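Local coordinates for bottromycin amidohydrolase (Streptomyces purpureus, PDB 6I5S), which probably hydrolyses a thiazoline-linked amide as the zinc-dependent amidohydrolase that acts as gatekeeper of bottromycin biosynthesis, at residues A[42-54]-A[373-385]; A[58-70]-A[394-406]. All coordinates share one frame; numbering follows the deposited sequence.

Interaction 1. Residues A[42-54]-A[373-385]; sequences AVGLIDAATGETA and GFGAVLKAATADA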
loop_
_atom_site.group_PDB
_atom_site.type_symbol
_atom_site.label_atom_id
_atom_site.label_comp_id
_atom_site.label_asym_id
_atom_site.label_seq_id
_atom_site.Cartn_x
_atom_site.Cartn_y
_atom_site.Cartn_z
ATOM N N ALA A 42 -14.651 21.207 15.562
ATOM C CA ALA A 42 -13.927 20.688 16.711
ATOM C C ALA A 42 -13.056 19.486 16.341
ATOM O O ALA A 42 -13.124 18.423 16.967
ATOM C CB ALA A 42 -14.900 20.328 17.828
ATOM N N VAL A 43 -12.195 19.670 15.336
ATOM C CA VAL A 43 -11.368 18.590 14.821
ATOM C C VAL A 43 -10.020 18.683 15.503
ATOM O O VAL A 43 -9.441 19.776 15.585
ATOM C CB VAL A 43 -11.205 18.695 13.289
ATOM C CG1 VAL A 43 -10.102 17.798 12.778
ATOM C CG2 VAL A 43 -12.510 18.346 12.573
ATOM N N GLY A 44 -9.516 17.537 15.989
ATOM C CA GLY A 44 -8.145 17.442 16.437
ATOM C C GLY A 44 -7.258 16.829 15.348
ATOM O O GLY A 44 -7.356 15.634 15.029
ATOM N N LEU A 45 -6.433 17.647 14.721
ATOM C CA LEU A 45 -5.560 17.167 13.649
ATOM C C LEU A 45 -4.378 16.467 14.292
ATOM O O LEU A 45 -3.645 17.076 15.077
ATOM C CB LEU A 45 -5.084 18.314 12.764
ATOM C CG LEU A 45 -4.019 17.996 11.690
ATOM C CD1 LEU A 45 -4.547 16.968 10.725
ATOM C CD2 LEU A 45 -3.543 19.262 10.947
ATOM N N ILE A 46 -4.217 15.181 14.007
ATOM C CA ILE A 46 -3.076 14.433 14.526
ATOM C C ILE A 46 -1.879 14.646 13.606
ATOM O O ILE A 46 -1.984 14.501 12.378
ATOM C CB ILE A 46 -3.441 12.949 14.672
ATOM C CG1 ILE A 46 -4.571 12.814 15.725
ATOM C CG2 ILE A 46 -2.231 12.121 15.056
ATOM C CD1 ILE A 46 -5.092 11.404 15.853
ATOM N N ASP A 47 -0.757 15.039 14.198
ATOM C CA ASP A 47 0.450 15.381 13.443
ATOM C C ASP A 47 1.051 14.117 12.860
ATOM O O ASP A 47 1.417 13.211 13.600
ATOM C CB ASP A 47 1.470 16.075 14.346
ATOM C CG ASP A 47 2.620 16.700 13.564
ATOM O OD1 ASP A 47 2.518 16.793 12.328
ATOM O OD2 ASP A 47 3.625 17.107 14.189
ATOM N N ALA A 48 1.162 14.062 11.535
ATOM C CA ALA A 48 1.550 12.822 10.865
ATOM C C ALA A 48 2.908 12.304 11.329
ATOM O O ALA A 48 3.183 11.109 11.178
ATOM C CB ALA A 48 1.561 13.029 9.350
ATOM N N ALA A 49 3.757 13.170 11.884
ATOM C CA ALA A 49 5.076 12.773 12.360
ATOM C C ALA A 49 5.092 12.361 13.833
ATOM O O ALA A 49 5.713 11.349 14.182
ATOM C CB ALA A 49 6.064 13.919 12.133
ATOM N N THR A 50 4.436 13.122 14.711
ATOM C CA THR A 50 4.575 12.935 16.151
ATOM C C THR A 50 3.408 12.212 16.810
ATOM O O THR A 50 3.556 11.748 17.943
ATOM C CB THR A 50 4.740 14.290 16.845
ATOM O OG1 THR A 50 3.461 14.913 16.973
ATOM C CG2 THR A 50 5.639 15.205 16.017
ATOM N N GLY A 51 2.244 12.146 16.170
ATOM C CA GLY A 51 1.088 11.530 16.774
ATOM C C GLY A 51 0.396 12.384 17.803
ATOM O O GLY A 51 -0.638 11.960 18.345
ATOM N N GLU A 52 0.923 13.568 18.091
ATOM C CA GLU A 52 0.230 14.488 18.982
ATOM C C GLU A 52 -0.885 15.218 18.231
ATOM O O GLU A 52 -0.898 15.285 16.999
ATOM C CB GLU A 52 1.204 15.492 19.581
ATOM C CG GLU A 52 1.859 14.997 20.862
ATOM C CD GLU A 52 3.369 15.109 20.836
ATOM O OE1 GLU A 52 3.891 15.984 20.116
ATOM O OE2 GLU A 52 4.038 14.316 21.534
ATOM N N THR A 53 -1.816 15.785 18.998
ATOM C CA THR A 53 -3.054 16.338 18.468
ATOM C C THR A 53 -3.076 17.848 18.636
ATOM O O THR A 53 -2.897 18.350 19.739
ATOM C CB THR A 53 -4.242 15.706 19.186
ATOM O OG1 THR A 53 -4.081 14.284 19.161
ATOM C CG2 THR A 53 -5.573 16.091 18.524
ATOM N N ALA A 54 -3.359 18.570 17.556
ATOM C CA ALA A 54 -3.479 20.016 17.651
ATOM C C ALA A 54 -4.736 20.386 18.447
ATOM O O ALA A 54 -5.633 19.562 18.626
ATOM C CB ALA A 54 -3.535 20.639 16.258
ATOM N N GLY A 373 6.651 2.808 17.248
ATOM C CA GLY A 373 5.597 3.510 17.944
ATOM C C GLY A 373 4.478 4.036 17.025
ATOM O O GLY A 373 4.526 3.947 15.786
ATOM N N PHE A 374 3.456 4.631 17.677
ATOM C CA PHE A 374 2.285 5.118 16.966
ATOM C C PHE A 374 2.672 6.223 15.982
ATOM O O PHE A 374 2.263 6.209 14.816
ATOM C CB PHE A 374 1.230 5.642 17.950
ATOM C CG PHE A 374 0.104 6.350 17.280
ATOM C CD1 PHE A 374 -0.858 5.645 16.585
ATOM C CD2 PHE A 374 -0.011 7.723 17.339
ATOM C CE1 PHE A 374 -1.866 6.284 15.959
ATOM C CE2 PHE A 374 -1.058 8.373 16.690
ATOM C CZ PHE A 374 -1.974 7.656 16.010
ATOM N N GLY A 375 3.443 7.199 16.457
ATOM C CA GLY A 375 3.847 8.312 15.607
ATOM C C GLY A 375 4.646 7.861 14.407
ATOM O O GLY A 375 4.411 8.323 13.292
ATOM N N ALA A 376 5.612 6.953 14.625
ATOM C CA ALA A 376 6.445 6.459 13.538
ATOM C C ALA A 376 5.616 5.721 12.497
ATOM O O ALA A 376 5.812 5.894 11.282
ATOM C CB ALA A 376 7.547 5.554 14.102
ATOM N N VAL A 377 4.699 4.869 12.948
ATOM C CA VAL A 377 3.955 4.101 11.961
ATOM C C VAL A 377 2.946 5.001 11.246
ATOM O O VAL A 377 2.715 4.864 10.025
ATOM C CB VAL A 377 3.318 2.869 12.633
ATOM C CG1 VAL A 377 2.105 3.258 13.454
ATOM C CG2 VAL A 377 2.989 1.830 11.608
ATOM N N LEU A 378 2.412 6.002 11.946
ATOM C CA LEU A 378 1.540 6.958 11.268
ATOM C C LEU A 378 2.302 7.757 10.207
ATOM O O LEU A 378 1.795 7.986 9.098
ATOM C CB LEU A 378 0.897 7.911 12.266
ATOM C CG LEU A 378 -0.134 8.889 11.656
ATOM C CD1 LEU A 378 -1.280 8.163 10.943
ATOM C CD2 LEU A 378 -0.669 9.862 12.685
ATOM N N LYS A 379 3.524 8.199 10.527
ATOM C CA LYS A 379 4.359 8.886 9.548
ATOM C C LYS A 379 4.632 8.008 8.329
ATOM O O LYS A 379 4.572 8.475 7.198
ATOM C CB LYS A 379 5.673 9.338 10.197
ATOM C CG LYS A 379 6.548 10.153 9.304
ATOM C CD LYS A 379 7.834 10.644 10.002
ATOM C CE LYS A 379 8.545 11.689 9.114
ATOM N NZ LYS A 379 9.807 12.194 9.707
ATOM N N ALA A 380 4.964 6.739 8.544
ATOM C CA ALA A 380 5.152 5.800 7.443
ATOM C C ALA A 380 3.893 5.613 6.590
ATOM O O ALA A 380 3.988 5.437 5.371
ATOM C CB ALA A 380 5.562 4.446 8.000
ATOM N N ALA A 381 2.711 5.680 7.210
ATOM C CA ALA A 381 1.444 5.440 6.535
ATOM C C ALA A 381 1.025 6.647 5.727
ATOM O O ALA A 381 0.199 6.536 4.812
ATOM C CB ALA A 381 0.352 5.100 7.589
ATOM N N THR A 382 1.602 7.813 6.026
ATOM C CA THR A 382 1.102 9.047 5.458
ATOM C C THR A 382 2.214 9.949 4.926
ATOM O O THR A 382 2.531 9.880 3.731
ATOM C CB THR A 382 0.219 9.817 6.480
ATOM O OG1 THR A 382 0.942 10.155 7.683
ATOM C CG2 THR A 382 -1.004 9.013 6.859
ATOM N N ALA A 383 2.712 10.874 5.753
ATOM C CA ALA A 383 3.665 11.897 5.311
ATOM C C ALA A 383 4.849 11.340 4.506
ATOM O O ALA A 383 5.244 11.921 3.504
ATOM C CB ALA A 383 4.187 12.655 6.533
ATOM N N ASP A 384 5.472 10.242 4.966
ATOM C CA ASP A 384 6.647 9.758 4.234
ATOM C C ASP A 384 6.246 9.089 2.931
ATOM O O ASP A 384 7.026 9.081 1.971
ATOM C CB ASP A 384 7.451 8.812 5.115
ATOM C CG ASP A 384 8.514 9.541 5.935
ATOM O OD1 ASP A 384 8.524 10.780 5.922
ATOM O OD2 ASP A 384 9.362 8.878 6.561
ATOM N N ALA A 385 5.037 8.541 2.866
ATOM C CA ALA A 385 4.553 8.003 1.585
ATOM C C ALA A 385 4.245 9.121 0.594
ATOM O O ALA A 385 4.539 9.014 -0.599
ATOM C CB ALA A 385 3.336 7.119 1.788
#
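Ala48 and Gly51, in the tight hairpin-like loop that follows strand 43-45, dock against one flank of helix 374-381 by close van der Waals contact, with no hydrogen bond across. A bond from Asp47 N to Glu52 O closes the neck of the loop. Its rim runs along Gly375, Leu378 and Lys379. Glycines at Gly51 and Gly375 let the chains come to 4.4 Å between their CA atoms, and the edge of the Phe374 ring reaches Gly51 by CE2, 3.8 Å from CA. At the apex Ala48 O presses on the helix backbone, 3.0 Å from Lys379 CA and 3.2 Å from Lys379 CB, while Lys379 N is used by Gly375 O within the helix. Behind the loop Ile46 and Leu378 cross at about a right angle, CG2 meeting CD2 at 3.6 Å; Leu378 carries CG opposite its backbone N (chi1 -175°), which sends this branch toward the loop. The Ala48 methyl sits 3.4 Å from Thr382 OG1, where the helix breaks before 383-388. With chi1 at 60° this hydroxyl turns back and donates to Leu378 O, 38° out of the carbonyl plane. An alanine at Thr382 lacks both the hydroxyl and the CG2 methyl, and is likely to leave Leu378 O without this donor and a gap beside the Ala48 methyl. Thr382 also touches Pro88 and Phe90 of strand 84-95, which carries the zinc ligand His94. Such packing is consistent with the amidohydrolase superfamily, many members of which join a beta-sandwich domain to a metal-binding barrel.

Interaction 2. Residues A[58-70]-A[394-406]; sequences DLEVADGVVAGWS and KPAAGRADLVFYR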
loop_
_atom_site.group_PDB
_atom_site.type_symbol
_atom_site.label_atom_id
_atom_site.label_comp_id
_atom_site.label_asym_id
_atom_site.label_seq_id
_atom_site.Cartn_x
_atom_site.Cartn_y
_atom_site.Cartn_z
ATOM N N ASP A 58 -12.090 24.086 13.777
ATOM C CA ASP A 58 -13.103 23.784 12.781
ATOM C C ASP A 58 -12.454 23.751 11.414
ATOM O O ASP A 58 -11.793 24.713 10.996
ATOM C CB ASP A 58 -14.219 24.829 12.823
ATOM C CG ASP A 58 -14.940 24.910 14.163
ATOM O OD1 ASP A 58 -14.977 23.941 14.956
ATOM O OD2 ASP A 58 -15.535 25.977 14.417
ATOM N N LEU A 59 -12.659 22.648 10.713
ATOM C CA LEU A 59 -12.016 22.370 9.441
ATOM C C LEU A 59 -12.948 22.756 8.295
ATOM O O LEU A 59 -14.057 22.225 8.197
ATOM C CB LEU A 59 -11.684 20.878 9.374
ATOM C CG LEU A 59 -11.279 20.362 7.993
ATOM C CD1 LEU A 59 -9.994 21.059 7.510
ATOM C CD2 LEU A 59 -11.094 18.863 8.021
ATOM N N GLU A 60 -12.485 23.645 7.421
ATOM C CA GLU A 60 -13.235 24.048 6.239
ATOM C C GLU A 60 -12.666 23.360 5.009
ATOM O O GLU A 60 -11.463 23.478 4.716
ATOM C CB GLU A 60 -13.190 25.559 6.060
ATOM C CG GLU A 60 -13.939 25.996 4.829
ATOM C CD GLU A 60 -13.843 27.466 4.559
ATOM O OE1 GLU A 60 -13.344 28.216 5.427
ATOM O OE2 GLU A 60 -14.276 27.854 3.455
ATOM N N VAL A 61 -13.519 22.604 4.316
ATOM C CA VAL A 61 -13.190 21.967 3.037
ATOM C C VAL A 61 -14.008 22.655 1.954
ATOM O O VAL A 61 -15.227 22.803 2.091
ATOM C CB VAL A 61 -13.491 20.461 3.080
ATOM C CG1 VAL A 61 -13.236 19.817 1.741
ATOM C CG2 VAL A 61 -12.630 19.769 4.143
ATOM N N ALA A 62 -13.341 23.070 0.887
ATOM C CA ALA A 62 -13.973 23.798 -0.206
ATOM C C ALA A 62 -13.614 23.090 -1.503
ATOM O O ALA A 62 -12.447 23.070 -1.896
ATOM C CB ALA A 62 -13.509 25.245 -0.221
ATOM N N ASP A 63 -14.621 22.515 -2.173
ATOM C CA ASP A 63 -14.413 21.833 -3.455
ATOM C C ASP A 63 -13.269 20.838 -3.365
ATOM O O ASP A 63 -12.419 20.751 -4.251
ATOM C CB ASP A 63 -14.136 22.833 -4.592
ATOM C CG ASP A 63 -14.335 22.214 -5.964
ATOM O OD1 ASP A 63 -15.149 21.272 -6.071
ATOM O OD2 ASP A 63 -13.692 22.661 -6.925
ATOM N N GLY A 64 -13.250 20.064 -2.271
ATOM C CA GLY A 64 -12.292 19.007 -2.112
ATOM C C GLY A 64 -10.882 19.444 -1.752
ATOM O O GLY A 64 -9.945 18.672 -1.925
ATOM N N VAL A 65 -10.696 20.671 -1.294
ATOM C CA VAL A 65 -9.387 21.161 -0.885
ATOM C C VAL A 65 -9.500 21.648 0.547
ATOM O O VAL A 65 -10.506 22.258 0.917
ATOM C CB VAL A 65 -8.900 22.307 -1.812
ATOM C CG1 VAL A 65 -7.665 22.964 -1.257
ATOM C CG2 VAL A 65 -8.681 21.792 -3.238
ATOM N N VAL A 66 -8.466 21.395 1.350
ATOM C CA VAL A 66 -8.440 21.930 2.703
ATOM C C VAL A 66 -8.309 23.453 2.620
ATOM O O VAL A 66 -7.276 23.991 2.218
ATOM C CB VAL A 66 -7.311 21.300 3.518
ATOM C CG1 VAL A 66 -7.164 21.947 4.875
ATOM C CG2 VAL A 66 -7.574 19.821 3.670
ATOM N N ALA A 67 -9.368 24.156 3.002
ATOM C CA ALA A 67 -9.383 25.605 2.902
ATOM C C ALA A 67 -8.823 26.279 4.144
ATOM O O ALA A 67 -8.233 27.354 4.030
ATOM C CB ALA A 67 -10.802 26.111 2.661
ATOM N N GLY A 68 -9.009 25.702 5.332
ATOM C CA GLY A 68 -8.509 26.364 6.516
ATOM C C GLY A 68 -9.032 25.737 7.784
ATOM O O GLY A 68 -9.893 24.853 7.777
ATOM N N TRP A 69 -8.499 26.249 8.884
ATOM C CA TRP A 69 -8.781 25.776 10.231
ATOM C C TRP A 69 -9.168 26.981 11.055
ATOM O O TRP A 69 -8.408 27.954 11.082
ATOM C CB TRP A 69 -7.533 25.116 10.854
ATOM C CG TRP A 69 -6.998 23.962 10.094
ATOM C CD1 TRP A 69 -6.083 24.006 9.099
ATOM C CD2 TRP A 69 -7.366 22.588 10.251
ATOM N NE1 TRP A 69 -5.870 22.748 8.602
ATOM C CE2 TRP A 69 -6.635 21.856 9.311
ATOM C CE3 TRP A 69 -8.247 21.909 11.093
ATOM C CZ2 TRP A 69 -6.753 20.473 9.192
ATOM C CZ3 TRP A 69 -8.354 20.540 10.974
ATOM C CH2 TRP A 69 -7.618 19.839 10.038
ATOM N N SER A 70 -10.328 26.921 11.756
ATOM C CA SER A 70 -10.760 28.029 12.617
ATOM C C SER A 70 -10.754 27.572 14.063
ATOM O O SER A 70 -11.384 26.548 14.358
ATOM C CB SER A 70 -12.169 28.523 12.234
ATOM O OG SER A 70 -12.200 29.006 10.901
ATOM N N LYS A 394 1.464 19.504 1.735
ATOM C CA LYS A 394 1.547 19.031 3.110
ATOM C C LYS A 394 0.498 17.935 3.337
ATOM O O LYS A 394 -0.560 17.931 2.683
ATOM C CB LYS A 394 1.356 20.187 4.101
ATOM C CG LYS A 394 2.687 20.791 4.591
ATOM C CD LYS A 394 2.750 22.297 4.374
ATOM C CE LYS A 394 4.147 22.767 3.949
ATOM N NZ LYS A 394 4.074 23.766 2.836
ATOM N N PRO A 395 0.767 16.987 4.249
ATOM C CA PRO A 395 -0.048 15.756 4.293
ATOM C C PRO A 395 -1.514 16.015 4.572
ATOM O O PRO A 395 -2.385 15.287 4.078
ATOM C CB PRO A 395 0.602 14.935 5.428
ATOM C CG PRO A 395 1.917 15.558 5.672
ATOM C CD PRO A 395 1.790 17.005 5.305
ATOM N N ALA A 396 -1.807 17.035 5.364
ATOM C CA ALA A 396 -3.176 17.390 5.731
ATOM C C ALA A 396 -3.604 18.693 5.076
ATOM O O ALA A 396 -4.507 19.373 5.583
ATOM C CB ALA A 396 -3.314 17.490 7.257
ATOM N N ALA A 397 -2.949 19.082 3.977
ATOM C CA ALA A 397 -3.386 20.245 3.202
ATOM C C ALA A 397 -3.565 19.853 1.742
ATOM O O ALA A 397 -3.454 18.675 1.385
ATOM C CB ALA A 397 -2.399 21.411 3.306
ATOM N N GLY A 398 -3.842 20.830 0.888
ATOM C CA GLY A 398 -4.152 20.500 -0.489
ATOM C C GLY A 398 -5.400 19.650 -0.549
ATOM O O GLY A 398 -6.428 19.972 0.060
ATOM N N ARG A 399 -5.316 18.526 -1.249
ATOM C CA ARG A 399 -6.487 17.698 -1.457
ATOM C C ARG A 399 -7.000 17.191 -0.116
ATOM O O ARG A 399 -6.252 16.775 0.764
ATOM C CB ARG A 399 -6.180 16.522 -2.394
ATOM C CG ARG A 399 -7.413 15.658 -2.740
ATOM C CD ARG A 399 -7.217 14.680 -3.898
ATOM N NE ARG A 399 -6.080 13.775 -3.700
ATOM C CZ ARG A 399 -5.015 13.704 -4.491
ATOM N NH1 ARG A 399 -4.925 14.469 -5.561
ATOM N NH2 ARG A 399 -4.040 12.854 -4.211
ATOM N N ALA A 400 -8.307 17.223 0.044
ATOM C CA ALA A 400 -8.935 16.850 1.304
ATOM C C ALA A 400 -9.112 15.340 1.317
ATOM O O ALA A 400 -10.186 14.790 1.050
ATOM C CB ALA A 400 -10.250 17.591 1.468
ATOM N N ASP A 401 -8.004 14.669 1.594
ATOM C CA ASP A 401 -7.924 13.241 1.822
ATOM C C ASP A 401 -7.569 13.054 3.306
ATOM O O ASP A 401 -6.413 13.233 3.702
ATOM C CB ASP A 401 -6.832 12.608 0.961
ATOM C CG ASP A 401 -7.078 12.681 -0.537
ATOM O OD1 ASP A 401 -8.239 12.681 -1.025
ATOM O OD2 ASP A 401 -6.048 12.727 -1.271
ATOM N N LEU A 402 -8.531 12.641 4.115
ATOM C CA LEU A 402 -8.369 12.623 5.565
ATOM C C LEU A 402 -9.142 11.460 6.151
ATOM O O LEU A 402 -10.140 11.038 5.574
ATOM C CB LEU A 402 -8.893 13.920 6.171
ATOM C CG LEU A 402 -8.221 15.228 5.753
ATOM C CD1 LEU A 402 -9.012 16.436 6.290
ATOM C CD2 LEU A 402 -6.775 15.209 6.292
ATOM N N VAL A 403 -8.719 10.980 7.324
ATOM C CA VAL A 403 -9.409 9.897 8.014
ATOM C C VAL A 403 -9.898 10.402 9.365
ATOM O O VAL A 403 -9.158 11.065 10.093
ATOM C CB VAL A 403 -8.499 8.680 8.204
ATOM C CG1 VAL A 403 -9.302 7.481 8.631
ATOM C CG2 VAL A 403 -7.736 8.377 6.891
ATOM N N PHE A 404 -11.143 10.099 9.689
ATOM C CA PHE A 404 -11.842 10.651 10.846
ATOM C C PHE A 404 -12.163 9.555 11.862
ATOM O O PHE A 404 -12.614 8.473 11.480
ATOM C CB PHE A 404 -13.158 11.270 10.418
ATOM C CG PHE A 404 -13.028 12.574 9.712
ATOM C CD1 PHE A 404 -13.495 13.726 10.308
ATOM C CD2 PHE A 404 -12.466 12.665 8.446
ATOM C CE1 PHE A 404 -13.421 14.953 9.659
ATOM C CE2 PHE A 404 -12.395 13.875 7.808
ATOM C CZ PHE A 404 -12.857 15.027 8.416
ATOM N N TYR A 405 -11.994 9.868 13.156
ATOM C CA TYR A 405 -12.257 8.972 14.275
ATOM C C TYR A 405 -12.961 9.734 15.387
ATOM O O TYR A 405 -12.592 10.876 15.699
ATOM C CB TYR A 405 -10.954 8.404 14.824
ATOM C CG TYR A 405 -10.161 7.619 13.795
ATOM C CD1 TYR A 405 -10.359 6.255 13.621
ATOM C CD2 TYR A 405 -9.206 8.250 13.020
ATOM C CE1 TYR A 405 -9.589 5.515 12.676
ATOM C CE2 TYR A 405 -8.470 7.539 12.022
ATOM C CZ TYR A 405 -8.684 6.182 11.885
ATOM O OH TYR A 405 -7.971 5.453 10.965
ATOM N N ARG A 406 -13.981 9.103 15.977
ATOM C CA ARG A 406 -14.647 9.713 17.113
ATOM C C ARG A 406 -13.797 9.610 18.369
ATOM O O ARG A 406 -13.875 10.475 19.244
ATOM C CB ARG A 406 -15.991 9.051 17.346
ATOM C CG ARG A 406 -17.055 9.364 16.345
ATOM C CD ARG A 406 -17.418 10.829 16.355
ATOM N NE ARG A 406 -18.602 11.086 15.536
ATOM C CZ ARG A 406 -19.098 12.300 15.299
ATOM N NH1 ARG A 406 -18.498 13.390 15.788
ATOM N NH2 ARG A 406 -20.212 12.422 14.579
HETATM O O HOH W 1 -4.818 23.388 1.380
HETATM O O HOH W 2 -3.942 21.705 6.702
#
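Val66 N donates to Gly398 O at 2.8 Å, nearly in line with the carbonyl (C=O...N 164°), and Ala400 N returns a bond to Gly64 O at 2.9 Å, from well above the carbonyl plane (47° out of it). Together they frame Val65 and Arg399 as a single bridge. Water 1 extends it, donating to Val66 O and accepting from Gly398 N. Beneath the bridge the Ala400 methyl faces the hairpin, 3.7 Å from Val61 CG1. Val66 holds CG1 opposite its backbone N (chi1 174°), which leaves CG2 to lie over Ala396 O and beside Ala400 CB. Farther along, Leu59 and Leu402 meet tip to tip, CD2 to CD1 at 3.6 Å, and the other Leu59 branch, CD1, rests on a face of the Trp69 indole. That ring is tied to the opposite loop by water 2, which lies in its plane, accepts from NE1 and donates to Ala396 O. In the outer shell, a type I' turn at Ala62-Val65 presents Gly64 O, and the Arg399 NE salt bridge to Asp401 OD2 at 2.6 Å braces the loop side. Leu423 of strand 421-424 touches Val61, Ala400, Leu402 and Phe404. The direct hydrogen bonds across the contact join backbone to backbone, waters add two indirect links, one from Trp69 NE1, and side chains touch mainly through apolar surface, which suggests that the pairing rests more on backbone path and apolar fit than on charge.

How the interactions relate
From the N terminus the chain passes strand 43-45 and its hairpin-like loop (42-54), then strands 57-62 and 65-71 (58-70), before about 300 residues, including the zinc-binding residues, intervene. Interaction 1 closes its loop when helix 374-381 returns to segment 42-54; interaction 2 closes when the 394-406 segment, entering strand 402-405, reaches the 58-70 hairpin. The segments alternate along the chain, so the two loops cross instead of nesting. Their centres lie about 14 Å apart, and they touch: Ala42 N probably bonds Asp58 OD1, Val43 packs on Trp69, Leu45 on Ala396 and Ala383 on Pro395. Together they tie N-terminal beta structure to a later helix (interaction 1) and to the loop entering strand 402-405 (interaction 2).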